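Local coordinates for protein GNA33 (Neisseria gonorrhoeae FA 1090, PDB 2G5D) that probably cleaves the beta-1,4 bond between N-acetylmuramic acid and N-acetylglucosamine in peptidoglycan as a lytic transglycosylase, leaving a 1,6-anhydro ring on the muramic acid product, at residues Leu114-Gly120 against Gln402-Tyr407; Glu123-Asp129 against Ser245-Pro251; Ala136-Gly142 against Pro226-Glu232; Gly336-Ile342 against Arg384-Gly390. One frame throughout, in Å; residues are numbered along the deposited sequence.

Contact 1: residues Leu114-Gly120 against Gln402-Tyr407; sequences LAGTVTG and QKTTGY
V118 and T404 face each other across two antiparallel strands, their side chains on the same side of the sheet. The OG1 of T404 lies 3.5 Å from V118 CB; a chi1 of 57° sets this hydroxyl between its own backbone N and carbonyl carbon, and its stronger partner is the hydroxyl of T357 on strand 352-358. The CG1 of V118, anti to the backbone N, reaches the amide end of Q402, 4.1 Å from its CD, while CG2 rests 3.9 Å from the CA of G406. Q402 bends at its second torsion and lays CG against the T119-G120 peptide, 3.4 Å from T119 C; its OE1 is held by the indole N-H of W389. At the other end the ring of Y407 lies against the start of 114-120, with CD2 3.2 Å from L114 O and CE2 3.9 Å from A115 CB. Between these ends the backbone is paired through G116 with G406 and V118 with T404, the nearly straight bond from V118 N to T404 O measuring 2.8 Å. T117 and T405 occupy the opposite face. T119 turns its hydroxyl to D386 and R384, tying the pair to strand 384-391. The pair is a stretch of barrel wall joining the start of strand 116-129 to strand 403-413 of the 3D domain, a family of the double-psi beta-barrel clan.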
# COMPACT_ATOMS: atom_id res chain seq x y z
N LEU A 114 4.24 -11.20 -21.53
CA LEU A 114 5.27 -10.63 -20.66
C LEU A 114 4.92 -9.20 -20.23
O LEU A 114 5.40 -8.71 -19.21
CB LEU A 114 6.65 -10.67 -21.37
CG LEU A 114 7.30 -12.05 -21.50
CD1 LEU A 114 8.58 -11.99 -22.29
CD2 LEU A 114 7.56 -12.68 -20.12
N ALA A 115 4.07 -8.54 -21.02
CA ALA A 115 3.76 -7.14 -20.79
C ALA A 115 2.64 -6.98 -19.78
O ALA A 115 1.61 -7.66 -19.87
CB ALA A 115 3.39 -6.45 -22.12
N GLY A 116 2.84 -6.07 -18.84
CA GLY A 116 1.85 -5.80 -17.79
C GLY A 116 1.79 -4.33 -17.43
O GLY A 116 2.31 -3.47 -18.14
N THR A 117 1.15 -4.04 -16.30
CA THR A 117 0.84 -2.66 -15.95
C THR A 117 1.60 -2.21 -14.70
O THR A 117 1.62 -2.90 -13.69
CB THR A 117 -0.69 -2.42 -15.82
OG1 THR A 117 -1.33 -2.68 -17.08
CG2 THR A 117 -1.00 -0.97 -15.39
N VAL A 118 2.26 -1.07 -14.83
CA VAL A 118 2.91 -0.37 -13.73
C VAL A 118 2.18 0.94 -13.46
O VAL A 118 2.02 1.79 -14.34
CB VAL A 118 4.43 -0.15 -13.97
CG1 VAL A 118 5.10 0.48 -12.71
CG2 VAL A 118 5.12 -1.49 -14.28
N THR A 119 1.74 1.07 -12.21
CA THR A 119 1.20 2.33 -11.69
C THR A 119 2.09 2.79 -10.53
O THR A 119 3.08 2.12 -10.17
CB THR A 119 -0.26 2.20 -11.25
OG1 THR A 119 -0.41 1.05 -10.42
CG2 THR A 119 -1.18 2.06 -12.46
N GLY A 120 1.74 3.94 -9.94
CA GLY A 120 2.56 4.51 -8.87
C GLY A 120 1.77 4.97 -7.66
O GLY A 120 0.64 5.44 -7.79
N GLN A 402 2.14 7.93 -13.39
CA GLN A 402 2.53 6.57 -13.71
C GLN A 402 1.37 5.67 -14.14
O GLN A 402 0.52 5.27 -13.32
CB GLN A 402 3.25 5.96 -12.52
CG GLN A 402 3.84 4.62 -12.84
CD GLN A 402 5.26 4.52 -12.43
OE1 GLN A 402 5.57 4.59 -11.24
NE2 GLN A 402 6.14 4.37 -13.41
N LYS A 403 1.34 5.37 -15.43
CA LYS A 403 0.45 4.36 -16.03
C LYS A 403 1.10 3.79 -17.30
O LYS A 403 0.82 4.25 -18.42
CB LYS A 403 -0.95 4.93 -16.30
CG LYS A 403 -1.08 6.46 -16.30
CD LYS A 403 -0.92 7.11 -17.67
CE LYS A 403 -0.86 8.63 -17.52
NZ LYS A 403 -0.86 9.35 -18.83
N THR A 404 1.96 2.79 -17.11
CA THR A 404 2.93 2.33 -18.11
C THR A 404 2.96 0.81 -18.30
O THR A 404 2.66 0.04 -17.38
CB THR A 404 4.40 2.76 -17.74
OG1 THR A 404 4.76 2.25 -16.44
CG2 THR A 404 4.56 4.26 -17.74
N THR A 405 3.35 0.39 -19.50
CA THR A 405 3.69 -1.00 -19.75
C THR A 405 4.96 -1.34 -18.95
O THR A 405 5.87 -0.52 -18.84
CB THR A 405 3.93 -1.27 -21.25
OG1 THR A 405 2.73 -0.97 -21.97
CG2 THR A 405 4.30 -2.72 -21.50
N GLY A 406 5.01 -2.55 -18.41
CA GLY A 406 6.20 -3.00 -17.74
C GLY A 406 6.38 -4.49 -17.81
O GLY A 406 5.43 -5.24 -18.08
N TYR A 407 7.62 -4.92 -17.56
CA TYR A 407 8.02 -6.32 -17.57
C TYR A 407 8.58 -6.62 -16.22
O TYR A 407 9.23 -5.77 -15.62
CB TYR A 407 9.09 -6.55 -18.63
CG TYR A 407 8.58 -6.20 -20.00
CD1 TYR A 407 8.89 -4.98 -20.58
CD2 TYR A 407 7.73 -7.06 -20.67
CE1 TYR A 407 8.39 -4.64 -21.83
CE2 TYR A 407 7.24 -6.74 -21.93
CZ TYR A 407 7.56 -5.53 -22.50
OH TYR A 407 7.06 -5.22 -23.74

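Contact 2: residues Glu123-Asp129 against Ser245-Pro251; sequences EPVLKGD and SGRLKTP
E123 and R247 form the salt bridge at one end of this parallel strand pair. R247 NH2 donates a hydrogen bond to E123 OE1 at 2.9 Å, reaching the oxygen from above the carboxylate plane, and the carboxylate and guanidinium planes stand 67° apart. With CG anti to the backbone N (chi1 -177°) and the chain extended beyond it, E123 carries its carboxylate to the guanidinium edge, crossing R247 at about a right angle. NH1 of R247 has its own acid, D324, and Y391 makes a cation-pi contact with the group. Along the backbone the ladder starts with a weak bond from R247 N to P124 O. It then tightens: L126 N donates to R247 O at 2.9 Å and K249 N to L126 O at 2.8 Å. A longer bond, 3.3 Å from G128 N to K249 O, closes it. By contrast, S245 O, packed 3.2 Å from P124 CD, is buried with no polar partner in the model. V125 puts CG1 3.6 Å from K249 CB, while the amine of K249 goes on to the hydroxyl of Y255. L126 and L248 share the other face. There L126 packs on E236 and M240 of helix 234-243; strand 246-249 is paired with strand 255-263, and the far end of 116-129 bonds through D129 to Y230 of strand 227-231 and through K127 to E232 just after it.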
# COMPACT_ATOMS: atom_id res chain seq x y z
N GLU A 123 3.45 8.39 -0.32
CA GLU A 123 3.06 8.84 1.00
C GLU A 123 2.88 10.36 1.02
O GLU A 123 3.85 11.11 0.91
CB GLU A 123 4.09 8.39 2.05
CG GLU A 123 3.67 8.78 3.48
CD GLU A 123 4.72 8.47 4.53
OE1 GLU A 123 5.86 8.13 4.17
OE2 GLU A 123 4.40 8.59 5.73
N PRO A 124 1.63 10.83 1.16
CA PRO A 124 1.45 12.30 1.14
C PRO A 124 1.98 13.03 2.38
O PRO A 124 1.98 12.48 3.48
CB PRO A 124 -0.07 12.47 1.03
CG PRO A 124 -0.64 11.22 1.58
CD PRO A 124 0.35 10.11 1.33
N VAL A 125 2.46 14.25 2.15
CA VAL A 125 2.74 15.24 3.20
C VAL A 125 1.61 16.28 3.19
O VAL A 125 1.24 16.79 2.15
CB VAL A 125 4.14 15.93 3.00
CG1 VAL A 125 4.37 17.08 4.02
CG2 VAL A 125 5.22 14.93 3.13
N LEU A 126 1.02 16.56 4.34
CA LEU A 126 0.03 17.63 4.38
C LEU A 126 0.23 18.57 5.55
O LEU A 126 0.58 18.14 6.63
CB LEU A 126 -1.43 17.11 4.31
CG LEU A 126 -1.97 15.87 5.03
CD1 LEU A 126 -3.47 15.99 5.20
CD2 LEU A 126 -1.60 14.55 4.26
N LYS A 127 0.04 19.86 5.29
CA LYS A 127 0.14 20.88 6.33
C LYS A 127 -0.88 20.60 7.45
O LYS A 127 -2.02 20.22 7.20
CB LYS A 127 -0.09 22.28 5.75
CG LYS A 127 0.95 22.73 4.74
CD LYS A 127 0.51 24.06 4.12
CE LYS A 127 1.61 24.69 3.30
NZ LYS A 127 1.27 26.10 2.95
N GLY A 128 -0.44 20.76 8.70
CA GLY A 128 -1.27 20.44 9.84
C GLY A 128 -0.55 20.71 11.14
O GLY A 128 0.49 21.36 11.14
N ASP A 129 -1.11 20.22 12.25
CA ASP A 129 -0.51 20.43 13.57
C ASP A 129 -0.88 19.29 14.52
O ASP A 129 -1.76 18.51 14.23
CB ASP A 129 -0.98 21.79 14.15
CG ASP A 129 0.17 22.60 14.78
OD1 ASP A 129 1.08 22.02 15.41
OD2 ASP A 129 0.13 23.84 14.65
N SER A 245 -1.81 6.19 4.50
CA SER A 245 -0.85 6.75 5.45
C SER A 245 -0.43 8.14 5.02
O SER A 245 -0.66 8.56 3.88
CB SER A 245 0.37 5.84 5.59
OG SER A 245 1.00 5.70 4.32
N GLY A 246 0.20 8.86 5.93
CA GLY A 246 0.68 10.16 5.59
C GLY A 246 1.50 10.76 6.69
O GLY A 246 1.85 10.10 7.67
N ARG A 247 1.79 12.04 6.52
CA ARG A 247 2.69 12.75 7.40
C ARG A 247 2.17 14.18 7.50
O ARG A 247 2.00 14.84 6.47
CB ARG A 247 4.08 12.72 6.76
CG ARG A 247 5.21 12.49 7.70
CD ARG A 247 6.51 12.44 6.93
NE ARG A 247 6.74 11.14 6.32
CZ ARG A 247 7.94 10.66 6.02
NH1 ARG A 247 9.03 11.37 6.27
NH2 ARG A 247 8.06 9.46 5.46
N LEU A 248 1.90 14.65 8.71
CA LEU A 248 1.57 16.07 8.91
C LEU A 248 2.86 16.89 8.95
O LEU A 248 3.80 16.52 9.63
CB LEU A 248 0.76 16.30 10.18
CG LEU A 248 -0.60 15.61 10.35
CD1 LEU A 248 -1.16 15.92 11.75
CD2 LEU A 248 -1.62 15.99 9.24
N LYS A 249 2.91 17.98 8.19
CA LYS A 249 4.05 18.90 8.27
C LYS A 249 3.60 20.13 9.05
O LYS A 249 2.81 20.93 8.54
CB LYS A 249 4.60 19.28 6.89
CG LYS A 249 5.78 20.25 6.91
CD LYS A 249 6.76 19.96 5.77
CE LYS A 249 8.05 20.76 5.91
NZ LYS A 249 9.23 19.95 5.49
N THR A 250 4.10 20.25 10.28
CA THR A 250 3.70 21.32 11.21
C THR A 250 4.28 22.66 10.74
O THR A 250 5.25 22.67 9.98
CB THR A 250 4.08 21.00 12.68
OG1 THR A 250 5.50 21.15 12.88
CG2 THR A 250 3.63 19.57 13.08
N PRO A 251 3.70 23.81 11.19
CA PRO A 251 4.18 25.11 10.70
C PRO A 251 5.70 25.36 10.84
O PRO A 251 6.25 26.18 10.09
CB PRO A 251 3.38 26.12 11.54
CG PRO A 251 2.11 25.37 11.89
CD PRO A 251 2.57 23.96 12.13

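Contact 3: residues Ala136-Gly142 against Pro226-Glu232; sequences ARFPIYG and PILGYAE
Y230 lays its ring beside P139, with CE2 3.8 Å from the proline CB, and tucks its own CB against the carbonyl of A136, 3.3 Å from the O. P139 also meets I227, whose CG2, anti to the backbone N, stands 3.8 Å from P139 CB, while its CG1, beside that N, lies along the ring of Y141; I227 and Y141 sit side by side, pointing the same way. On the opposite face I140 sends CD1 to A231, 3.9 Å from its CB, and its CG2 to L228. F138 presents its ring edge to the backbone, CD1 being 3.3 Å from A231 O. These groups are placed by an antiparallel ladder that includes A231 N to F138 O, I140 N to G229 O and L228 N to I140 O, the last at 2.7 Å. Further out, helix 234-243 backs the I140 face through L237 and M240, and F315 of strand 313-317 packs on I140 and L228. At the A136 end both R137 and F138 face A231: F138 N bonds to A231 O at 3.2 Å, and R137 N makes only a weak bond to the same oxygen. That is a classic beta bulge, set here in an antiparallel pair of the MltA-specific insert.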
# COMPACT_ATOMS: atom_id res chain seq x y z
N ALA A 136 -5.30 24.85 11.32
CA ALA A 136 -5.45 23.40 11.31
C ALA A 136 -6.66 22.95 12.13
O ALA A 136 -6.57 22.79 13.35
CB ALA A 136 -4.15 22.72 11.81
N ARG A 137 -7.77 22.73 11.43
CA ARG A 137 -9.10 22.54 12.04
C ARG A 137 -9.69 21.11 11.87
O ARG A 137 -10.74 20.82 12.43
CB ARG A 137 -10.09 23.54 11.43
CG ARG A 137 -9.79 25.02 11.68
CD ARG A 137 -9.86 25.84 10.38
NE ARG A 137 -11.16 25.76 9.70
CZ ARG A 137 -11.34 25.94 8.39
NH1 ARG A 137 -10.31 26.22 7.59
NH2 ARG A 137 -12.56 25.84 7.86
N PHE A 138 -9.03 20.24 11.12
CA PHE A 138 -9.62 18.94 10.74
C PHE A 138 -8.95 17.77 11.43
O PHE A 138 -7.84 17.39 11.07
CB PHE A 138 -9.61 18.75 9.21
CG PHE A 138 -10.39 19.82 8.47
CD1 PHE A 138 -9.78 21.01 8.10
CD2 PHE A 138 -11.74 19.63 8.19
CE1 PHE A 138 -10.50 22.02 7.44
CE2 PHE A 138 -12.47 20.63 7.52
CZ PHE A 138 -11.85 21.82 7.14
N PRO A 139 -9.64 17.19 12.43
CA PRO A 139 -9.07 16.11 13.24
C PRO A 139 -8.75 14.82 12.46
O PRO A 139 -9.54 14.40 11.61
CB PRO A 139 -10.17 15.85 14.28
CG PRO A 139 -11.42 16.30 13.62
CD PRO A 139 -11.03 17.48 12.82
N ILE A 140 -7.59 14.23 12.75
CA ILE A 140 -7.24 12.88 12.28
C ILE A 140 -7.51 11.97 13.46
O ILE A 140 -6.92 12.15 14.53
CB ILE A 140 -5.73 12.73 11.86
CG1 ILE A 140 -5.41 13.45 10.55
CG2 ILE A 140 -5.34 11.22 11.68
CD1 ILE A 140 -5.67 14.92 10.51
N TYR A 141 -8.41 11.02 13.27
CA TYR A 141 -8.81 10.11 14.34
C TYR A 141 -8.06 8.78 14.30
O TYR A 141 -7.82 8.22 13.23
CB TYR A 141 -10.30 9.80 14.27
CG TYR A 141 -11.22 10.98 14.41
CD1 TYR A 141 -11.81 11.55 13.29
CD2 TYR A 141 -11.56 11.49 15.68
CE1 TYR A 141 -12.67 12.63 13.40
CE2 TYR A 141 -12.44 12.57 15.81
CZ TYR A 141 -12.99 13.13 14.67
OH TYR A 141 -13.85 14.19 14.76
N GLY A 142 -7.71 8.29 15.48
CA GLY A 142 -7.29 6.91 15.65
C GLY A 142 -8.50 6.03 15.86
O GLY A 142 -9.64 6.49 15.71
N PRO A 226 -9.58 9.00 19.90
CA PRO A 226 -8.34 9.77 20.00
C PRO A 226 -8.09 10.55 18.71
O PRO A 226 -8.37 10.05 17.62
CB PRO A 226 -7.26 8.70 20.19
CG PRO A 226 -7.86 7.44 19.69
CD PRO A 226 -9.34 7.54 19.94
N ILE A 227 -7.63 11.79 18.86
CA ILE A 227 -7.25 12.63 17.73
C ILE A 227 -5.72 12.72 17.67
O ILE A 227 -5.06 13.08 18.66
CB ILE A 227 -7.90 14.04 17.82
CG1 ILE A 227 -9.42 13.92 17.69
CG2 ILE A 227 -7.36 14.98 16.75
CD1 ILE A 227 -10.19 14.93 18.52
N LEU A 228 -5.15 12.39 16.51
CA LEU A 228 -3.70 12.33 16.36
C LEU A 228 -3.10 13.66 15.91
O LEU A 228 -1.89 13.85 15.93
CB LEU A 228 -3.31 11.21 15.39
CG LEU A 228 -3.97 9.83 15.55
CD1 LEU A 228 -3.50 8.90 14.45
CD2 LEU A 228 -3.73 9.20 16.91
N GLY A 229 -3.97 14.58 15.52
CA GLY A 229 -3.53 15.86 15.01
C GLY A 229 -4.60 16.43 14.12
O GLY A 229 -5.70 15.88 14.03
N TYR A 230 -4.27 17.55 13.48
CA TYR A 230 -5.22 18.32 12.70
C TYR A 230 -4.63 18.69 11.35
O TYR A 230 -3.48 19.11 11.27
CB TYR A 230 -5.66 19.58 13.47
CG TYR A 230 -6.50 19.26 14.69
CD1 TYR A 230 -5.92 18.84 15.88
CD2 TYR A 230 -7.89 19.35 14.63
CE1 TYR A 230 -6.69 18.53 16.99
CE2 TYR A 230 -8.68 19.04 15.74
CZ TYR A 230 -8.07 18.63 16.91
OH TYR A 230 -8.84 18.32 18.01
N ALA A 231 -5.42 18.51 10.29
CA ALA A 231 -5.02 18.90 8.93
C ALA A 231 -5.56 20.29 8.58
O ALA A 231 -6.63 20.69 9.04
CB ALA A 231 -5.52 17.88 7.93
N GLU A 232 -4.84 21.03 7.74
CA GLU A 232 -5.30 22.34 7.29
C GLU A 232 -6.45 22.21 6.28
O GLU A 232 -7.44 22.96 6.35
CB GLU A 232 -4.16 23.17 6.70
CG GLU A 232 -3.24 23.77 7.75
CD GLU A 232 -2.21 24.72 7.18
OE1 GLU A 232 -1.15 24.91 7.83
OE2 GLU A 232 -2.45 25.26 6.08

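Contact 4: residues Gly336-Ile342 against Arg384-Gly390; sequences GEYAGAI and RVDYFWG
E337 reaches W389 with the aliphatic part of its side chain, CG standing 3.6 Å from the indole CE3. The chain is extended beyond CG and crosses the indole obliquely, and its carboxylate forms a salt bridge with R368 on strand 365-375. The backbone of E337 is engaged too: its N donates to F388 O at 2.8 Å, and its carbonyl O lies 2.7 Å from Y387 OH, a hydroxyl that also bonds R368. F388, which follows Y387, carries its ring on the other face of the strand; with CG anti to the backbone N (chi1 -179°), CD2 comes 4.0 Å from the CA of G336. Its CB sits 3.4 Å from A339 O, the same oxygen that accepts the bond from F388 N. Further along, A341 and D386 form a hydrogen-bonded antiparallel pair, A341 N meeting D386 O at 2.7 Å. On that face A341 CB lies 3.7 Å from D386 CB. The acid end of D386 leads away to the hydroxyl of T119. Strand 339-342 is flanked by 384-391 and, in parallel, 365-375, while the far side of 384-391 pairs with 116-129. Helix 393-401 packs on W389 through A395, L398 and A399.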
# COMPACT_ATOMS: atom_id res chain seq x y z
N GLY A 336 11.29 4.48 -0.41
CA GLY A 336 10.97 5.19 -1.66
C GLY A 336 11.81 4.76 -2.84
O GLY A 336 13.05 4.70 -2.74
N GLU A 337 11.11 4.43 -3.94
CA GLU A 337 11.72 4.05 -5.22
C GLU A 337 12.29 2.63 -5.34
O GLU A 337 12.73 2.25 -6.44
CB GLU A 337 12.81 5.03 -5.63
CG GLU A 337 12.28 6.33 -6.13
CD GLU A 337 13.39 7.29 -6.45
OE1 GLU A 337 13.52 8.29 -5.74
OE2 GLU A 337 14.16 7.06 -7.40
N TYR A 338 12.26 1.89 -4.23
CA TYR A 338 12.86 0.56 -4.08
C TYR A 338 11.90 -0.45 -3.45
O TYR A 338 12.31 -1.49 -2.95
CB TYR A 338 14.21 0.65 -3.34
CG TYR A 338 15.25 1.22 -4.27
CD1 TYR A 338 15.52 2.59 -4.31
CD2 TYR A 338 15.92 0.38 -5.16
CE1 TYR A 338 16.43 3.11 -5.24
CE2 TYR A 338 16.83 0.89 -6.08
CZ TYR A 338 17.08 2.23 -6.13
OH TYR A 338 18.00 2.66 -7.06
N ALA A 339 10.62 -0.11 -3.50
CA ALA A 339 9.56 -1.01 -3.04
C ALA A 339 8.35 -0.91 -3.95
O ALA A 339 8.14 0.09 -4.64
CB ALA A 339 9.17 -0.71 -1.58
N GLY A 340 7.57 -1.98 -3.99
CA GLY A 340 6.35 -1.97 -4.77
C GLY A 340 5.27 -2.86 -4.22
O GLY A 340 5.53 -3.72 -3.38
N ALA A 341 4.04 -2.61 -4.67
CA ALA A 341 2.91 -3.49 -4.39
C ALA A 341 2.64 -4.47 -5.54
O ALA A 341 2.71 -4.09 -6.72
CB ALA A 341 1.62 -2.68 -4.03
N ILE A 342 2.30 -5.70 -5.18
CA ILE A 342 2.12 -6.81 -6.12
C ILE A 342 0.86 -7.63 -5.80
O ILE A 342 0.18 -7.37 -4.81
CB ILE A 342 3.38 -7.76 -6.15
CG1 ILE A 342 3.87 -8.09 -4.72
CG2 ILE A 342 4.54 -7.12 -6.91
CD1 ILE A 342 2.96 -9.09 -3.92
N ARG A 384 2.03 -7.00 -12.69
CA ARG A 384 1.26 -5.87 -12.17
C ARG A 384 1.96 -5.27 -10.95
O ARG A 384 2.03 -5.91 -9.90
CB ARG A 384 -0.19 -6.30 -11.86
CG ARG A 384 -1.17 -5.17 -11.47
CD ARG A 384 -1.46 -4.20 -12.62
NE ARG A 384 -2.28 -3.11 -12.11
CZ ARG A 384 -1.80 -1.96 -11.66
NH1 ARG A 384 -0.49 -1.70 -11.70
NH2 ARG A 384 -2.65 -1.06 -11.19
N VAL A 385 2.47 -4.05 -11.08
CA VAL A 385 3.23 -3.40 -9.99
C VAL A 385 2.75 -1.98 -9.63
O VAL A 385 2.66 -1.09 -10.49
CB VAL A 385 4.78 -3.36 -10.28
CG1 VAL A 385 5.56 -2.71 -9.08
CG2 VAL A 385 5.32 -4.78 -10.58
N ASP A 386 2.46 -1.75 -8.35
CA ASP A 386 2.25 -0.38 -7.89
C ASP A 386 3.59 0.07 -7.32
O ASP A 386 4.07 -0.45 -6.30
CB ASP A 386 1.14 -0.29 -6.85
CG ASP A 386 0.35 1.02 -6.92
OD1 ASP A 386 0.41 1.74 -7.94
OD2 ASP A 386 -0.35 1.32 -5.94
N TYR A 387 4.20 1.02 -8.00
CA TYR A 387 5.56 1.42 -7.74
C TYR A 387 5.55 2.48 -6.64
O TYR A 387 4.92 3.52 -6.80
CB TYR A 387 6.15 1.95 -9.06
CG TYR A 387 7.61 2.28 -8.99
CD1 TYR A 387 8.57 1.33 -9.30
CD2 TYR A 387 8.04 3.53 -8.59
CE1 TYR A 387 9.94 1.62 -9.20
CE2 TYR A 387 9.39 3.84 -8.49
CZ TYR A 387 10.33 2.88 -8.80
OH TYR A 387 11.66 3.19 -8.73
N PHE A 388 6.20 2.19 -5.50
CA PHE A 388 6.18 3.14 -4.39
C PHE A 388 7.23 4.23 -4.58
O PHE A 388 8.43 3.97 -4.59
CB PHE A 388 6.31 2.45 -3.02
CG PHE A 388 6.26 3.41 -1.86
CD1 PHE A 388 5.11 4.17 -1.62
CD2 PHE A 388 7.37 3.60 -1.05
CE1 PHE A 388 5.07 5.08 -0.59
CE2 PHE A 388 7.33 4.50 -0.02
CZ PHE A 388 6.17 5.24 0.22
N TRP A 389 6.76 5.47 -4.73
CA TRP A 389 7.65 6.58 -5.03
C TRP A 389 8.29 7.28 -3.83
O TRP A 389 9.27 8.00 -4.00
CB TRP A 389 6.97 7.59 -5.96
CG TRP A 389 7.03 7.16 -7.40
CD1 TRP A 389 6.00 6.65 -8.15
CD2 TRP A 389 8.17 7.21 -8.26
NE1 TRP A 389 6.43 6.39 -9.44
CE2 TRP A 389 7.76 6.73 -9.53
CE3 TRP A 389 9.50 7.62 -8.09
CZ2 TRP A 389 8.64 6.63 -10.62
CZ3 TRP A 389 10.38 7.53 -9.19
CH2 TRP A 389 9.94 7.04 -10.43
N GLY A 390 7.79 7.03 -2.62
CA GLY A 390 8.31 7.68 -1.43
C GLY A 390 7.34 8.72 -0.91
O GLY A 390 6.16 8.72 -1.27

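How the contacts relate
Strand 116-129 is the common thread: contact 1 uses its beginning and contact 2 its end, with centres about 29 Å apart. Contact 4 sits beside contact 1, centres about 11 Å apart, joined by the T119-Y387 backbone bond and the Q402-W389 side-chain bond, and E123 N links it to contact 2 through G390 O. Contact 3 adjoins contact 2 at a similar centre distance, through K127 and D129 bonded to E232 and Y230. Along the chain contact 1 encloses the others, contact 3 falls within contact 2, and contact 4 follows both. Strand 116-129, interrupted by a bulge or short loop, runs from the barrel side, with the 3D domain, into the MltA-specific insert, connecting the two parts.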